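PDB 3O74: fructose transport system repressor FruR from Pseudomonas putida, which acts as a dual transcriptional regulator of metabolism, probably by binding specific DNA sequences, with fructose 1-phosphate as its preferred effector. Local coordinates for residues Arg48-Gln51 / Gln52-Arg55; Ala18-Ala21 / Lys22-Gln26; Gln147-Thr150 / Gly151-Arg155; Gln171-Ile174 / Asp175-Gly179. All blocks are in the same frame, centred on the assembly; numbering follows the deposited sequence.

Interaction 1 of 4, residues Arg48-Gln51 / Gln52-Arg55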
loop_
_atom_site.group_PDB
_atom_site.type_symbol
_atom_site.label_atom_id
_atom_site.label_comp_id
_atom_site.label_asym_id
_atom_site.label_seq_id
_atom_site.Cartn_x
_atom_site.Cartn_y
_atom_site.Cartn_z
ATOM N N ARG B 48 12.660 12.125 13.179
ATOM C CA ARG B 48 12.883 13.305 14.001
ATOM C C ARG B 48 12.526 14.578 13.235
ATOM O O ARG B 48 12.002 15.530 13.813
ATOM C CB ARG B 48 14.321 13.349 14.522
ATOM C CG ARG B 48 14.642 12.209 15.482
ATOM C CD ARG B 48 15.943 12.442 16.231
ATOM N NE ARG B 48 16.342 11.266 17.000
ATOM C CZ ARG B 48 17.202 10.349 16.565
ATOM N NH1 ARG B 48 17.757 10.478 15.367
ATOM N NH2 ARG B 48 17.511 9.308 17.327
ATOM N N GLN B 49 12.793 14.583 11.934
ATOM C CA GLN B 49 12.368 15.687 11.079
ATOM C C GLN B 49 10.842 15.816 11.056
ATOM O O GLN B 49 10.306 16.922 11.050
ATOM C CB GLN B 49 12.890 15.507 9.650
ATOM C CG GLN B 49 14.398 15.615 9.509
ATOM C CD GLN B 49 14.833 15.898 8.080
ATOM O OE1 GLN B 49 14.411 15.222 7.139
ATOM N NE2 GLN B 49 15.685 16.905 7.913
ATOM N N LEU B 50 10.148 14.684 11.032
ATOM C CA LEU B 50 8.689 14.694 10.999
ATOM C C LEU B 50 8.104 15.133 12.338
ATOM O O LEU B 50 7.050 15.765 12.387
ATOM C CB LEU B 50 8.142 13.324 10.590
ATOM C CG LEU B 50 8.468 12.917 9.151
ATOM C CD1 LEU B 50 7.887 11.551 8.832
ATOM C CD2 LEU B 50 7.942 13.957 8.186
ATOM N N GLN B 51 8.795 14.794 13.422
ATOM C CA GLN B 51 8.398 15.252 14.748
ATOM C C GLN B 51 8.274 16.768 14.772
ATOM O O GLN B 51 7.246 17.310 15.178
ATOM C CB GLN B 51 9.423 14.824 15.797
ATOM C CG GLN B 51 9.440 13.344 16.101
ATOM C CD GLN B 51 10.404 13.011 17.219
ATOM O OE1 GLN B 51 10.285 11.974 17.869
ATOM N NE2 GLN B 51 11.361 13.899 17.455
ATOM N N GLN B 52 9.330 17.447 14.336
ATOM C CA GLN B 52 9.356 18.903 14.327
ATOM C C GLN B 52 8.258 19.450 13.433
ATOM O O GLN B 52 7.664 20.487 13.722
ATOM C CB GLN B 52 10.716 19.415 13.851
ATOM C CG GLN B 52 11.852 19.109 14.804
ATOM C CD GLN B 52 11.563 19.582 16.214
ATOM O OE1 GLN B 52 11.215 18.787 17.090
ATOM N NE2 GLN B 52 11.700 20.886 16.441
ATOM N N LEU B 53 7.998 18.739 12.343
ATOM C CA LEU B 53 6.972 19.139 11.392
ATOM C C LEU B 53 5.592 19.121 12.035
ATOM O O LEU B 53 4.851 20.100 11.962
ATOM C CB LEU B 53 6.992 18.219 10.173
ATOM C CG LEU B 53 5.972 18.540 9.082
ATOM C CD1 LEU B 53 6.197 19.941 8.551
ATOM C CD2 LEU B 53 6.060 17.519 7.964
ATOM N N PHE B 54 5.248 18.005 12.666
ATOM C CA PHE B 54 3.929 17.862 13.273
ATOM C C PHE B 54 3.742 18.726 14.511
ATOM O O PHE B 54 2.612 19.030 14.897
ATOM C CB PHE B 54 3.616 16.397 13.574
ATOM C CG PHE B 54 3.188 15.620 12.366
ATOM C CD1 PHE B 54 3.957 14.577 11.883
ATOM C CD2 PHE B 54 2.026 15.957 11.691
ATOM C CE1 PHE B 54 3.564 13.868 10.763
ATOM C CE2 PHE B 54 1.624 15.254 10.566
ATOM C CZ PHE B 54 2.395 14.207 10.100
ATOM N N ARG B 55 4.848 19.125 15.131
ATOM C CA ARG B 55 4.788 20.041 16.261
ATOM C C ARG B 55 4.480 21.465 15.796
ATOM O O ARG B 55 3.589 22.125 16.331
ATOM C CB ARG B 55 6.091 19.996 17.062
ATOM C CG ARG B 55 6.205 21.076 18.120
ATOM C CD ARG B 55 7.141 20.653 19.236
ATOM N NE ARG B 55 8.131 21.680 19.546
ATOM C CZ ARG B 55 9.435 21.545 19.335
ATOM N NH1 ARG B 55 9.911 20.420 18.819
ATOM N NH2 ARG B 55 10.264 22.532 19.647
#
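On the helix 44-56 of a parallel alpha/beta lobe, Leu50 and Leu53 lie side by side and point the same way, a local i to i+3 contact in which CD2 of Leu50 meets CD2 of Leu53 at 4.0 Å. The two reach this alignment from different torsions: Leu50 sets CG beside its backbone N, whereas Leu53 turns CG opposite that atom (chi1 -179°). Backbone helical bonds accompany this contact. Phe54 N donates to Leu50 O at 2.9 Å and nearly straight, at 166° about the hydrogen, while the bond from Gln52 N to Arg48 O, at 3.3 Å, is weak. CD1 of Phe54 approaches the same Leu50 O to 3.4 Å, the oxygen lying obliquely to the ring. The polar ends of Arg48 and Gln51 find partners farther along the chain: Arg48 NE forms a salt bridge with Asp72, and Gln51 OE1 is hydrogen-bonded to Ser74 OG, at the start of helix 74-80. The apolar side of the helix rests on the sheet, with Leu50 against Ala38 and Ile8 and Phe54 against Leu36 and Ile8. Leu53 and Phe54 also pack on Leu36 of the second subunit, so the helix touches strands 4-9, 34-39 and the neighbouring chain.

Interaction 2 of 4, residues Ala18-Ala21 / Lys22-Gln26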
loop_
_atom_site.group_PDB
_atom_site.type_symbol
_atom_site.label_atom_id
_atom_site.label_comp_id
_atom_site.label_asym_id
_atom_site.label_seq_id
_atom_site.Cartn_x
_atom_site.Cartn_y
_atom_site.Cartn_z
ATOM N N ALA B 18 -1.004 1.274 5.429
ATOM C CA ALA B 18 -1.932 1.974 4.541
ATOM C C ALA B 18 -3.382 1.738 4.961
ATOM O O ALA B 18 -4.190 2.669 5.006
ATOM C CB ALA B 18 -1.714 1.543 3.092
ATOM N N ARG B 19 -3.705 0.488 5.270
ATOM C CA ARG B 19 -5.043 0.131 5.710
ATOM C C ARG B 19 -5.398 0.838 7.017
ATOM O O ARG B 19 -6.476 1.421 7.153
ATOM C CB ARG B 19 -5.163 -1.381 5.882
ATOM C CG ARG B 19 -6.456 -1.811 6.546
ATOM C CD ARG B 19 -7.603 -1.898 5.561
ATOM N NE ARG B 19 -7.428 -3.013 4.638
ATOM C CZ ARG B 19 -8.361 -3.926 4.385
ATOM N NH1 ARG B 19 -9.543 -3.852 4.983
ATOM N NH2 ARG B 19 -8.112 -4.909 3.531
ATOM N N ILE B 20 -4.480 0.801 7.975
ATOM C CA ILE B 20 -4.690 1.489 9.239
ATOM C C ILE B 20 -4.837 2.993 9.014
ATOM O O ILE B 20 -5.749 3.622 9.546
ATOM C CB ILE B 20 -3.545 1.208 10.233
ATOM C CG1 ILE B 20 -3.584 -0.255 10.687
ATOM C CG2 ILE B 20 -3.641 2.141 11.428
ATOM C CD1 ILE B 20 -2.376 -0.680 11.512
ATOM N N ALA B 21 -3.943 3.564 8.213
ATOM C CA ALA B 21 -4.000 4.991 7.903
ATOM C C ALA B 21 -5.336 5.365 7.267
ATOM O O ALA B 21 -5.887 6.430 7.541
ATOM C CB ALA B 21 -2.844 5.387 6.994
ATOM N N LYS B 22 -5.855 4.481 6.422
ATOM C CA LYS B 22 -7.134 4.721 5.762
ATOM C C LYS B 22 -8.287 4.638 6.755
ATOM O O LYS B 22 -9.202 5.460 6.728
ATOM C CB LYS B 22 -7.344 3.711 4.638
ATOM C CG LYS B 22 -8.564 3.965 3.770
ATOM C CD LYS B 22 -8.662 2.890 2.699
ATOM C CE LYS B 22 -9.577 3.292 1.555
ATOM N NZ LYS B 22 -9.481 2.301 0.443
ATOM N N GLN B 23 -8.237 3.642 7.635
ATOM C CA GLN B 23 -9.268 3.474 8.662
ATOM C C GLN B 23 -9.250 4.624 9.664
ATOM O O GLN B 23 -10.297 5.051 10.154
ATOM C CB GLN B 23 -9.083 2.146 9.398
ATOM C CG GLN B 23 -9.294 0.919 8.538
ATOM C CD GLN B 23 -10.745 0.714 8.165
ATOM O OE1 GLN B 23 -11.062 0.419 7.015
ATOM N NE2 GLN B 23 -11.636 0.874 9.137
ATOM N N LEU B 24 -8.057 5.112 9.983
ATOM C CA LEU B 24 -7.930 6.270 10.857
ATOM C C LEU B 24 -8.545 7.497 10.202
ATOM O O LEU B 24 -9.309 8.226 10.831
ATOM C CB LEU B 24 -6.464 6.552 11.185
ATOM C CG LEU B 24 -5.815 5.762 12.318
ATOM C CD1 LEU B 24 -4.353 6.163 12.459
ATOM C CD2 LEU B 24 -6.559 5.974 13.634
ATOM N N GLU B 25 -8.212 7.723 8.935
ATOM C CA GLU B 25 -8.677 8.922 8.242
ATOM C C GLU B 25 -10.203 8.961 8.154
ATOM O O GLU B 25 -10.815 10.017 8.316
ATOM C CB GLU B 25 -8.043 9.040 6.849
ATOM C CG GLU B 25 -8.148 10.440 6.252
ATOM C CD GLU B 25 -7.158 10.686 5.123
ATOM O OE1 GLU B 25 -6.687 9.702 4.515
ATOM O OE2 GLU B 25 -6.851 11.867 4.843
ATOM N N GLN B 26 -10.805 7.801 7.911
ATOM C CA GLN B 26 -12.255 7.682 7.825
ATOM C C GLN B 26 -12.924 8.005 9.156
ATOM O O GLN B 26 -13.842 8.825 9.223
ATOM C CB GLN B 26 -12.645 6.266 7.402
ATOM C CG GLN B 26 -13.256 6.167 6.020
ATOM C CD GLN B 26 -12.261 5.703 4.977
ATOM O OE1 GLN B 26 -12.377 4.601 4.440
ATOM N NE2 GLN B 26 -11.270 6.540 4.688
#
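Lys22 follows Ala18 by one helical turn, its N donating to Ala18 O at 2.8 Å and its CB lying 3.3 Å from the same oxygen. The lysine side chain is extended throughout (chi1 -173°) and delivers NZ to a salt bridge with Asp11 of the second subunit. Gln23 behaves differently: its bend at chi2 (-71°) keeps the side chain close to the preceding turn, with CG only 3.2 Å from Arg19 O, the acceptor of its own N-H. Its OE1 stays beside the CD of Arg19, whose NE in turn pairs with Glu13 of the second subunit. Next, Leu24 N meets Ile20 O at 2.8 Å, and the leucine CD1 touches Ile20 CG2 at 4.2 Å. Here the helix 15-30 serves as the crossover of a beta-alpha-beta unit between strands 4-9 and 34-39; Leu24 and Ala21 face Phe7 of the first strand, while Ile20 leans on helix 234-250. Glu25 sends its N to Ala21 O at 3.0 Å and its extended side chain to the partner subunit, where OE2 accepts from Ser39 N. Gln26 continues the i to i+4 bonding, its N joined to Lys22 O at 3.1 Å, and packs on Asp41 of the second subunit.

Interaction 3 of 4, residues Gln147-Thr150 / Gly151-Arg155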
loop_
_atom_site.group_PDB
_atom_site.type_symbol
_atom_site.label_atom_id
_atom_site.label_comp_id
_atom_site.label_asym_id
_atom_site.label_seq_id
_atom_site.Cartn_x
_atom_site.Cartn_y
_atom_site.Cartn_z
ATOM N N GLN B 147 9.995 -24.953 22.509
ATOM C CA GLN B 147 10.270 -25.742 23.706
ATOM C C GLN B 147 10.018 -27.220 23.427
ATOM O O GLN B 147 8.943 -27.599 22.958
ATOM C CB GLN B 147 9.414 -25.267 24.880
ATOM C CG GLN B 147 10.056 -24.171 25.719
ATOM C CD GLN B 147 11.131 -24.703 26.650
ATOM O OE1 GLN B 147 10.946 -25.725 27.312
ATOM N NE2 GLN B 147 12.259 -24.003 26.712
ATOM N N GLY B 148 11.018 -28.050 23.709
ATOM C CA GLY B 148 10.918 -29.476 23.459
ATOM C C GLY B 148 11.222 -29.892 22.029
ATOM O O GLY B 148 11.058 -31.062 21.674
ATOM N N TYR B 149 11.654 -28.939 21.205
ATOM C CA TYR B 149 12.033 -29.231 19.822
ATOM C C TYR B 149 13.496 -29.668 19.737
ATOM O O TYR B 149 14.377 -29.046 20.333
ATOM C CB TYR B 149 11.787 -28.013 18.922
ATOM C CG TYR B 149 12.060 -28.254 17.450
ATOM C CD1 TYR B 149 11.187 -29.004 16.674
ATOM C CD2 TYR B 149 13.182 -27.713 16.833
ATOM C CE1 TYR B 149 11.429 -29.221 15.324
ATOM C CE2 TYR B 149 13.432 -27.921 15.485
ATOM C CZ TYR B 149 12.553 -28.677 14.737
ATOM O OH TYR B 149 12.800 -28.887 13.398
ATOM N N THR B 150 13.747 -30.731 18.982
ATOM C CA THR B 150 15.078 -31.326 18.921
ATOM C C THR B 150 15.775 -31.141 17.569
ATOM O O THR B 150 16.914 -31.582 17.387
ATOM C CB THR B 150 15.023 -32.827 19.256
ATOM O OG1 THR B 150 14.216 -33.503 18.283
ATOM C CG2 THR B 150 14.426 -33.040 20.642
ATOM N N GLY B 151 15.092 -30.493 16.627
ATOM C CA GLY B 151 15.633 -30.285 15.292
ATOM C C GLY B 151 16.597 -29.116 15.182
ATOM O O GLY B 151 17.025 -28.552 16.191
ATOM N N GLU B 152 16.954 -28.765 13.948
ATOM C CA GLU B 152 17.810 -27.612 13.691
ATOM C C GLU B 152 16.983 -26.334 13.746
ATOM O O GLU B 152 15.932 -26.243 13.117
ATOM C CB GLU B 152 18.457 -27.718 12.308
ATOM C CG GLU B 152 18.997 -29.092 11.942
ATOM C CD GLU B 152 20.366 -29.369 12.534
ATOM O OE1 GLU B 152 21.029 -30.323 12.074
ATOM O OE2 GLU B 152 20.783 -28.634 13.453
ATOM N N VAL B 153 17.459 -25.345 14.496
ATOM C CA VAL B 153 16.795 -24.043 14.542
ATOM C C VAL B 153 17.756 -22.932 14.143
ATOM O O VAL B 153 18.888 -22.877 14.625
ATOM C CB VAL B 153 16.225 -23.733 15.933
ATOM C CG1 VAL B 153 15.550 -22.360 15.942
ATOM C CG2 VAL B 153 15.247 -24.813 16.355
ATOM N N ARG B 154 17.301 -22.051 13.259
ATOM C CA ARG B 154 18.107 -20.915 12.845
ATOM C C ARG B 154 17.286 -19.643 12.954
ATOM O O ARG B 154 16.089 -19.641 12.664
ATOM C CB ARG B 154 18.595 -21.094 11.409
ATOM C CG ARG B 154 19.521 -22.278 11.198
ATOM C CD ARG B 154 20.899 -22.036 11.792
ATOM N NE ARG B 154 21.833 -23.090 11.409
ATOM C CZ ARG B 154 21.895 -24.282 11.992
ATOM N NH1 ARG B 154 21.073 -24.577 12.992
ATOM N NH2 ARG B 154 22.775 -25.183 11.575
ATOM N N ARG B 155 17.929 -18.566 13.385
ATOM C CA ARG B 155 17.274 -17.269 13.458
ATOM C C ARG B 155 18.108 -16.247 12.706
ATOM O O ARG B 155 19.293 -16.064 12.995
ATOM C CB ARG B 155 17.091 -16.837 14.913
ATOM C CG ARG B 155 16.232 -17.782 15.731
ATOM C CD ARG B 155 16.414 -17.535 17.216
ATOM N NE ARG B 155 15.714 -18.525 18.029
ATOM C CZ ARG B 155 16.232 -19.692 18.399
ATOM N NH1 ARG B 155 17.460 -20.028 18.026
ATOM N NH2 ARG B 155 15.518 -20.527 19.141
#
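One face of the Tyr149 ring lies against the backbone of Gly151, whose N sits 3.2 Å above the ring plane, displaced toward the rim, while Glu152 O stands at the ring edge and in its plane. The approach is tight because Gly151 carries no side chain: its CA comes to 3.2 Å from Tyr149 CE2. With CG opposite its backbone N (chi1 -176°), the tyrosine carries its ring over Gly151, two residues on. The Val153 and Tyr149 side chains meet at a slant, Val153 CG2 lying 3.6 Å from Tyr149 CD2. The phenol oxygen is held by a hydrogen bond to Pro120 O. Tyr149 thus bridges the loop leading into strand 152-158 and Pro120, just ahead of strand 122-128, the parallel neighbour. Strand 152-158 is outermost in this chain's sheet, and the backbone of Glu152 and Arg154 is bonded to that neighbour, while Ile123 packs against both Tyr149 and Val153. Farther on, the guanidinium of Arg155 lays a face over Val153 CG1, 3.4 Å from the plane, as its NE reaches a salt bridge with Asp143. The guanidinium of Arg154 curls back instead: NH1 donates to Val153 O at 3.2 Å, with the oxygen almost in the guanidinium plane, but the nitrogen stands well above the carbonyl plane. Glu152 OE1 pairs with Arg121.

Interaction 4 of 4, residues Gln171-Ile174 / Asp175-Gly179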
loop_
_atom_site.group_PDB
_atom_site.type_symbol
_atom_site.label_atom_id
_atom_site.label_comp_id
_atom_site.label_asym_id
_atom_site.label_seq_id
_atom_site.Cartn_x
_atom_site.Cartn_y
_atom_site.Cartn_z
ATOM N N GLN B 171 18.861 -16.353 1.277
ATOM C CA GLN B 171 20.079 -16.862 0.647
ATOM C C GLN B 171 21.070 -17.325 1.702
ATOM O O GLN B 171 21.583 -18.442 1.642
ATOM C CB GLN B 171 20.735 -15.788 -0.220
ATOM C CG GLN B 171 20.284 -15.779 -1.662
ATOM C CD GLN B 171 20.687 -17.035 -2.412
ATOM O OE1 GLN B 171 21.546 -17.799 -1.967
ATOM N NE2 GLN B 171 20.065 -17.251 -3.562
ATOM N N GLN B 172 21.333 -16.451 2.667
ATOM C CA GLN B 172 22.271 -16.739 3.743
ATOM C C GLN B 172 21.842 -17.995 4.491
ATOM O O GLN B 172 22.673 -18.816 4.873
ATOM C CB GLN B 172 22.350 -15.540 4.692
ATOM C CG GLN B 172 23.301 -15.694 5.866
ATOM C CD GLN B 172 23.340 -14.451 6.741
ATOM O OE1 GLN B 172 23.608 -14.527 7.941
ATOM N NE2 GLN B 172 23.063 -13.296 6.142
ATOM N N LEU B 173 20.537 -18.142 4.685
ATOM C CA LEU B 173 19.976 -19.315 5.348
ATOM C C LEU B 173 20.223 -20.582 4.536
ATOM O O LEU B 173 20.729 -21.581 5.053
ATOM C CB LEU B 173 18.474 -19.130 5.564
ATOM C CG LEU B 173 17.737 -20.312 6.194
ATOM C CD1 LEU B 173 18.348 -20.654 7.546
ATOM C CD2 LEU B 173 16.251 -20.016 6.333
ATOM N N ILE B 174 19.855 -20.537 3.261
ATOM C CA ILE B 174 20.052 -21.674 2.367
ATOM C C ILE B 174 21.525 -22.048 2.281
ATOM O O ILE B 174 21.881 -23.225 2.350
ATOM C CB ILE B 174 19.512 -21.364 0.956
ATOM C CG1 ILE B 174 17.985 -21.317 0.979
ATOM C CG2 ILE B 174 20.003 -22.401 -0.058
ATOM C CD1 ILE B 174 17.371 -20.739 -0.283
ATOM N N ASP B 175 22.380 -21.042 2.135
ATOM C CA ASP B 175 23.819 -21.272 2.067
ATOM C C ASP B 175 24.343 -21.899 3.358
ATOM O O ASP B 175 25.319 -22.647 3.332
ATOM C CB ASP B 175 24.566 -19.967 1.761
ATOM C CG ASP B 175 24.294 -19.450 0.355
ATOM O OD1 ASP B 175 23.534 -20.103 -0.391
ATOM O OD2 ASP B 175 24.843 -18.384 -0.007
ATOM N N ASP B 176 23.688 -21.603 4.479
ATOM C CA ASP B 176 24.135 -22.095 5.784
ATOM C C ASP B 176 23.618 -23.491 6.145
ATOM O O ASP B 176 24.266 -24.219 6.897
ATOM C CB ASP B 176 23.786 -21.090 6.890
ATOM C CG ASP B 176 24.643 -19.836 6.833
ATOM O OD1 ASP B 176 25.565 -19.782 5.994
ATOM O OD2 ASP B 176 24.396 -18.904 7.626
ATOM N N LEU B 177 22.452 -23.856 5.615
ATOM C CA LEU B 177 21.887 -25.187 5.838
ATOM C C LEU B 177 22.305 -26.163 4.746
ATOM O O LEU B 177 22.260 -27.381 4.936
ATOM C CB LEU B 177 20.359 -25.135 5.909
ATOM C CG LEU B 177 19.718 -24.598 7.185
ATOM C CD1 LEU B 177 18.209 -24.539 7.018
ATOM C CD2 LEU B 177 20.099 -25.467 8.372
ATOM N N GLY B 178 22.721 -25.626 3.603
ATOM C CA GLY B 178 23.017 -26.451 2.447
ATOM C C GLY B 178 21.745 -26.815 1.706
ATOM O O GLY B 178 21.736 -27.726 0.880
ATOM N N GLY B 179 20.665 -26.102 2.014
ATOM C CA GLY B 179 19.381 -26.334 1.377
ATOM C C GLY B 179 18.267 -25.587 2.086
ATOM O O GLY B 179 18.520 -24.812 3.011
#
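Ile174 O gathers the backbone N-H groups that end helix 163-177, taking Gly178 N at 2.8 Å and, weakly, Gly179 N at 3.1 Å. This is a C-terminal cap with glycine at C': Gly178 is the first residue to leave helical geometry, its positive phi (81°) breaking the helical path, and the six-to-one bond from Gly179 N, though weak, recalls a Schellman motif. Leu177 N bonds Leu173 O at 2.9 Å, but Asp176 N divides weakly between Gln172 O and Leu173 O. Leu173 and Leu177 run side by side in the same direction and touch through their CD1 atoms, 3.9 Å apart. Leu173 also rests on Tyr156 and Arg154 of the edge strand 152-158, so the leucine pair lies along the junction of helix and sheet. Elsewhere along the turn the two aspartates lie close to carbonyls of the preceding turn. Asp176, its CG beside its backbone N (chi1 -71°), sets CG 3.0 Å from Gln172 O and flanks Gln172 with amide and carboxylate planes steeply inclined; Asp176 OD2 is hydrogen-bonded to Tyr156 OH. Asp175 and Gln171 cross at a slant, with the acceptors OD1 and OE1 3.4 Å apart and no bond between them. Ile174 CA directs its hydrogen at Gly179 O, 3.6 Å away, at a nearly straight 161°.

Along the chain the order is interaction 2, interaction 1, interaction 3, interaction 4, and the four divide into two pairs. Interactions 1 and 2, with centres 20 Å apart, occupy helices 44-56 and 15-30 around strands 4-9 and 34-39, and both reach the second subunit. Interactions 3 and 4 have centres 39 to 44 Å from those of the first pair and 16 Å from each other, on strand 152-158 and the helix 163-177 that follows it; Arg154 CB packs on Leu173 CD1 at 3.9 Å, joining them directly. The two-lobed arrangement fits the periplasmic-binding-protein-like fold of the LacI family: one pair lies where the subunits meet, the other consists of segments that no other chain touches.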